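Long-range contact in pyridine synthase TbtD (Thermobispora bispora, PDB 5WA4), which probably forms the central pyridine ring of the thiopeptide thiomuracin by a formal [4+2] aza-cycloaddition, recognising its substrate through the leader peptide: residues 22-34 and 150-162. Numbering follows the deposited sequence.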
loop_
_atom_site.group_PDB
_atom_site.type_symbol
_atom_site.label_atom_id
_atom_site.label_comp_id
_atom_site.label_asym_id
_atom_site.label_seq_id
_atom_site.Cartn_x
_atom_site.Cartn_y
_atom_site.Cartn_z
ATOM N N MET E 22 -35.518 -12.108 24.574
ATOM C CA MET E 22 -35.409 -12.962 23.388
ATOM C C MET E 22 -35.228 -14.437 23.756
ATOM O O MET E 22 -35.898 -15.291 23.172
ATOM C CB MET E 22 -34.256 -12.484 22.503
ATOM C CG MET E 22 -34.154 -13.144 21.131
ATOM S SD MET E 22 -35.567 -12.864 20.042
ATOM C CE MET E 22 -35.408 -11.139 19.607
ATOM N N ASP E 23 -34.354 -14.740 24.726
ATOM C CA ASP E 23 -34.149 -16.143 25.169
ATOM C C ASP E 23 -35.478 -16.803 25.579
ATOM O O ASP E 23 -35.586 -18.031 25.602
ATOM C CB ASP E 23 -33.147 -16.237 26.348
ATOM C CG ASP E 23 -31.672 -16.210 25.902
ATOM O OD1 ASP E 23 -31.383 -15.783 24.769
ATOM O OD2 ASP E 23 -30.777 -16.578 26.696
ATOM N N ASP E 24 -36.484 -15.986 25.907
ATOM C CA ASP E 24 -37.769 -16.501 26.383
ATOM C C ASP E 24 -38.699 -16.785 25.227
ATOM O O ASP E 24 -39.416 -17.786 25.237
ATOM C CB ASP E 24 -38.446 -15.523 27.360
ATOM C CG ASP E 24 -37.988 -15.708 28.811
ATOM O OD1 ASP E 24 -37.739 -16.865 29.246
ATOM O OD2 ASP E 24 -37.877 -14.672 29.505
ATOM N N LEU E 25 -38.700 -15.892 24.243
ATOM C CA LEU E 25 -39.480 -16.103 23.029
ATOM C C LEU E 25 -39.046 -17.390 22.348
ATOM O O LEU E 25 -39.864 -18.111 21.775
ATOM C CB LEU E 25 -39.329 -14.920 22.070
ATOM C CG LEU E 25 -39.729 -15.120 20.601
ATOM C CD1 LEU E 25 -41.200 -15.440 20.429
ATOM C CD2 LEU E 25 -39.385 -13.882 19.821
ATOM N N ILE E 26 -37.748 -17.666 22.418
ATOM C CA ILE E 26 -37.191 -18.881 21.845
ATOM C C ILE E 26 -37.837 -20.083 22.520
ATOM O O ILE E 26 -38.508 -20.881 21.857
ATOM C CB ILE E 26 -35.630 -18.919 21.982
ATOM C CG1 ILE E 26 -34.977 -18.055 20.898
ATOM C CG2 ILE E 26 -35.080 -20.340 21.899
ATOM C CD1 ILE E 26 -33.503 -17.841 21.111
ATOM N N LEU E 27 -37.686 -20.172 23.839
ATOM C CA LEU E 27 -38.082 -21.357 24.591
ATOM C C LEU E 27 -39.590 -21.532 24.790
ATOM O O LEU E 27 -40.065 -22.660 24.867
ATOM C CB LEU E 27 -37.402 -21.338 25.956
ATOM C CG LEU E 27 -35.880 -21.295 25.916
ATOM C CD1 LEU E 27 -35.287 -21.264 27.320
ATOM C CD2 LEU E 27 -35.384 -22.490 25.143
ATOM N N ASP E 28 -40.333 -20.432 24.893
ATOM C CA ASP E 28 -41.738 -20.483 25.326
ATOM C C ASP E 28 -42.718 -20.258 24.188
ATOM O O ASP E 28 -43.908 -20.551 24.309
ATOM C CB ASP E 28 -42.015 -19.439 26.421
ATOM C CG ASP E 28 -41.231 -19.695 27.705
ATOM O OD1 ASP E 28 -40.655 -20.799 27.855
ATOM O OD2 ASP E 28 -41.211 -18.785 28.573
ATOM N N GLY E 29 -42.222 -19.705 23.089
ATOM C CA GLY E 29 -43.050 -19.475 21.923
ATOM C C GLY E 29 -42.586 -20.271 20.719
ATOM O O GLY E 29 -43.387 -20.951 20.079
ATOM N N VAL E 30 -41.296 -20.214 20.405
ATOM C CA VAL E 30 -40.848 -20.775 19.141
ATOM C C VAL E 30 -40.651 -22.289 19.225
ATOM O O VAL E 30 -41.160 -23.018 18.377
ATOM C CB VAL E 30 -39.555 -20.093 18.648
ATOM C CG1 VAL E 30 -38.983 -20.855 17.461
ATOM C CG2 VAL E 30 -39.841 -18.646 18.256
ATOM N N ARG E 31 -39.936 -22.764 20.242
ATOM C CA ARG E 31 -39.691 -24.205 20.375
ATOM C C ARG E 31 -40.986 -25.046 20.399
ATOM O O ARG E 31 -41.095 -26.010 19.636
ATOM C CB ARG E 31 -38.841 -24.512 21.621
ATOM C CG ARG E 31 -38.923 -25.968 22.067
ATOM C CD ARG E 31 -37.885 -26.344 23.126
ATOM N NE ARG E 31 -38.141 -25.708 24.410
ATOM C CZ ARG E 31 -37.544 -26.075 25.542
ATOM N NH1 ARG E 31 -36.678 -27.093 25.521
ATOM N NH2 ARG E 31 -37.817 -25.436 26.690
ATOM N N PRO E 32 -41.969 -24.691 21.255
ATOM C CA PRO E 32 -43.248 -25.414 21.175
ATOM C C PRO E 32 -43.874 -25.471 19.770
ATOM O O PRO E 32 -44.341 -26.535 19.373
ATOM C CB PRO E 32 -44.148 -24.618 22.122
ATOM C CG PRO E 32 -43.216 -24.081 23.137
ATOM C CD PRO E 32 -41.959 -23.744 22.391
ATOM N N ALA E 33 -43.890 -24.359 19.043
ATOM C CA ALA E 33 -44.448 -24.344 17.694
ATOM C C ALA E 33 -43.730 -25.369 16.815
ATOM O O ALA E 33 -44.350 -26.029 15.981
ATOM C CB ALA E 33 -44.349 -22.954 17.087
ATOM N N PHE E 34 -42.423 -25.508 17.039
ATOM C CA PHE E 34 -41.581 -26.418 16.268
ATOM C C PHE E 34 -41.911 -27.870 16.569
ATOM O O PHE E 34 -41.917 -28.706 15.663
ATOM C CB PHE E 34 -40.090 -26.171 16.547
ATOM C CG PHE E 34 -39.467 -25.093 15.693
ATOM C CD1 PHE E 34 -40.245 -24.099 15.107
ATOM C CD2 PHE E 34 -38.094 -25.073 15.489
ATOM C CE1 PHE E 34 -39.663 -23.105 14.324
ATOM C CE2 PHE E 34 -37.504 -24.088 14.714
ATOM C CZ PHE E 34 -38.288 -23.098 14.124
ATOM N N SER E 150 -29.207 -28.027 20.714
ATOM C CA SER E 150 -28.061 -27.540 21.469
ATOM C C SER E 150 -28.302 -26.096 21.903
ATOM O O SER E 150 -27.681 -25.601 22.862
ATOM C CB SER E 150 -26.766 -27.647 20.655
ATOM O OG SER E 150 -26.162 -28.907 20.846
ATOM N N VAL E 151 -29.205 -25.427 21.189
ATOM C CA VAL E 151 -29.582 -24.080 21.549
ATOM C C VAL E 151 -30.411 -24.114 22.832
ATOM O O VAL E 151 -30.003 -23.525 23.842
ATOM C CB VAL E 151 -30.350 -23.396 20.436
ATOM C CG1 VAL E 151 -30.823 -22.039 20.879
ATOM C CG2 VAL E 151 -29.450 -23.245 19.235
ATOM N N TYR E 152 -31.545 -24.818 22.790
ATOM C CA TYR E 152 -32.450 -24.954 23.933
ATOM C C TYR E 152 -31.732 -25.338 25.231
ATOM O O TYR E 152 -31.866 -24.665 26.265
ATOM C CB TYR E 152 -33.517 -25.988 23.633
ATOM C CG TYR E 152 -34.325 -25.696 22.401
ATOM C CD1 TYR E 152 -34.775 -24.417 22.136
ATOM C CD2 TYR E 152 -34.648 -26.708 21.494
ATOM C CE1 TYR E 152 -35.524 -24.142 21.002
ATOM C CE2 TYR E 152 -35.408 -26.442 20.357
ATOM C CZ TYR E 152 -35.835 -25.156 20.120
ATOM O OH TYR E 152 -36.584 -24.862 19.013
ATOM N N HIS E 153 -30.963 -26.419 25.154
ATOM C CA HIS E 153 -30.129 -26.879 26.260
ATOM C C HIS E 153 -29.293 -25.736 26.829
ATOM O O HIS E 153 -29.277 -25.522 28.039
ATOM C CB HIS E 153 -29.226 -28.020 25.792
ATOM C CG HIS E 153 -28.513 -28.735 26.898
ATOM N ND1 HIS E 153 -27.281 -28.331 27.374
ATOM C CD2 HIS E 153 -28.834 -29.852 27.590
ATOM C CE1 HIS E 153 -26.882 -29.164 28.318
ATOM N NE2 HIS E 153 -27.807 -30.096 28.471
ATOM N N ALA E 154 -28.625 -24.989 25.956
ATOM C CA ALA E 154 -27.808 -23.861 26.385
ATOM C C ALA E 154 -28.657 -22.732 26.987
ATOM O O ALA E 154 -28.275 -22.128 27.996
ATOM C CB ALA E 154 -26.989 -23.342 25.229
ATOM N N LEU E 155 -29.801 -22.446 26.375
ATOM C CA LEU E 155 -30.628 -21.349 26.851
ATOM C C LEU E 155 -31.278 -21.740 28.166
ATOM O O LEU E 155 -31.374 -20.915 29.065
ATOM C CB LEU E 155 -31.694 -20.947 25.821
ATOM C CG LEU E 155 -31.086 -20.331 24.547
ATOM C CD1 LEU E 155 -32.057 -19.433 23.792
ATOM C CD2 LEU E 155 -29.797 -19.573 24.849
ATOM N N GLU E 156 -31.719 -22.991 28.292
ATOM C CA GLU E 156 -32.416 -23.391 29.514
ATOM C C GLU E 156 -31.426 -23.372 30.674
ATOM O O GLU E 156 -31.781 -23.044 31.809
ATOM C CB GLU E 156 -33.097 -24.761 29.364
ATOM C CG GLU E 156 -34.341 -24.731 28.450
ATOM C CD GLU E 156 -35.509 -25.594 28.947
ATOM O OE1 GLU E 156 -35.539 -26.806 28.614
ATOM O OE2 GLU E 156 -36.405 -25.055 29.646
ATOM N N ARG E 157 -30.171 -23.671 30.385
ATOM C CA ARG E 157 -29.135 -23.492 31.385
ATOM C C ARG E 157 -28.888 -22.004 31.669
ATOM O O ARG E 157 -28.425 -21.628 32.739
ATOM C CB ARG E 157 -27.848 -24.172 30.934
ATOM C CG ARG E 157 -27.792 -25.631 31.302
ATOM C CD ARG E 157 -26.483 -26.220 30.903
ATOM N NE ARG E 157 -25.363 -25.453 31.437
ATOM C CZ ARG E 157 -24.888 -25.587 32.667
ATOM N NH1 ARG E 157 -25.450 -26.454 33.495
ATOM N NH2 ARG E 157 -23.852 -24.863 33.064
ATOM N N VAL E 158 -29.208 -21.150 30.709
ATOM C CA VAL E 158 -28.997 -19.723 30.893
ATOM C C VAL E 158 -30.111 -19.138 31.772
ATOM O O VAL E 158 -29.856 -18.317 32.665
ATOM C CB VAL E 158 -28.903 -19.017 29.517
ATOM C CG1 VAL E 158 -29.585 -17.633 29.517
ATOM C CG2 VAL E 158 -27.427 -18.972 29.044
ATOM N N ARG E 159 -31.331 -19.605 31.541
ATOM C CA ARG E 159 -32.518 -19.135 32.241
ATOM C C ARG E 159 -32.427 -19.394 33.766
ATOM O O ARG E 159 -33.131 -18.773 34.572
ATOM C CB ARG E 159 -33.747 -19.815 31.640
ATOM C CG ARG E 159 -35.029 -19.340 32.204
ATOM C CD ARG E 159 -36.094 -19.293 31.142
ATOM N NE ARG E 159 -36.538 -20.621 30.747
ATOM C CZ ARG E 159 -37.628 -20.834 30.013
ATOM N NH1 ARG E 159 -38.373 -19.796 29.617
ATOM N NH2 ARG E 159 -37.978 -22.079 29.683
ATOM N N SER E 160 -31.536 -20.301 34.150
ATOM C CA SER E 160 -31.353 -20.647 35.544
ATOM C C SER E 160 -30.016 -20.122 36.090
ATOM O O SER E 160 -29.548 -20.557 37.139
ATOM C CB SER E 160 -31.448 -22.176 35.729
ATOM O OG SER E 160 -30.219 -22.845 35.431
ATOM N N GLY E 161 -29.383 -19.201 35.375
ATOM C CA GLY E 161 -28.233 -18.510 35.935
ATOM C C GLY E 161 -26.857 -19.063 35.618
ATOM O O GLY E 161 -25.844 -18.585 36.153
ATOM N N ALA E 162 -26.802 -20.058 34.734
ATOM C CA ALA E 162 -25.510 -20.503 34.222
ATOM C C ALA E 162 -24.948 -19.415 33.347
ATOM O O ALA E 162 -25.679 -18.729 32.644
ATOM C CB ALA E 162 -25.621 -21.791 33.452
#
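The Tyr152 ring has Arg31 CD over the centre of one face, 3.5 Å from the ring centroid and 5° off its normal, a CH-pi contact, while Ile26 CG2 meets an edge near the ring plane. The guanidinium of Arg159 is used likewise: Leu27 CD1 sits over one face, 3.6 Å from Arg159 CZ, with the Asp28 carboxylate and Glu156 OE2 at its edge. These contacts make a knobs-into-holes helix pair crossing at -121°, with Tyr152 set among Ile26, Leu27, Arg31 and Phe34, and Leu27 among Tyr152, Leu155, Glu156 and Arg159. With CG anti to the backbone N (chi1 161°), the Arg31 chain continues across the ring; a bend at chi3 then carries the guanidinium past it, leaving only an off-centre cation-pi contact. Arg31 NH2 forms a salt bridge with Glu156 OE1 at 3.3 Å, and Glu156 joins the two arginines, weakly on the Arg159 side. Helix 22-35 flanks the four-stranded antiparallel sheet, so the contact joins that α+β part to helix 135-159. Deeper in, Ile26 CD1 packs on Leu155 CD1, 3.4 Å apart. Asp24 divides its carboxylate: OD2 pairs with Arg86, whereas OD1 accepts from Arg159 NH1 at 3.0 Å, nearly along its own C-O direction. That same NH1 donates to Asp28 OD1 at 3.1 Å, on the syn side but tilted out of the carboxylate plane, and nearly in the guanidinium plane of Arg159.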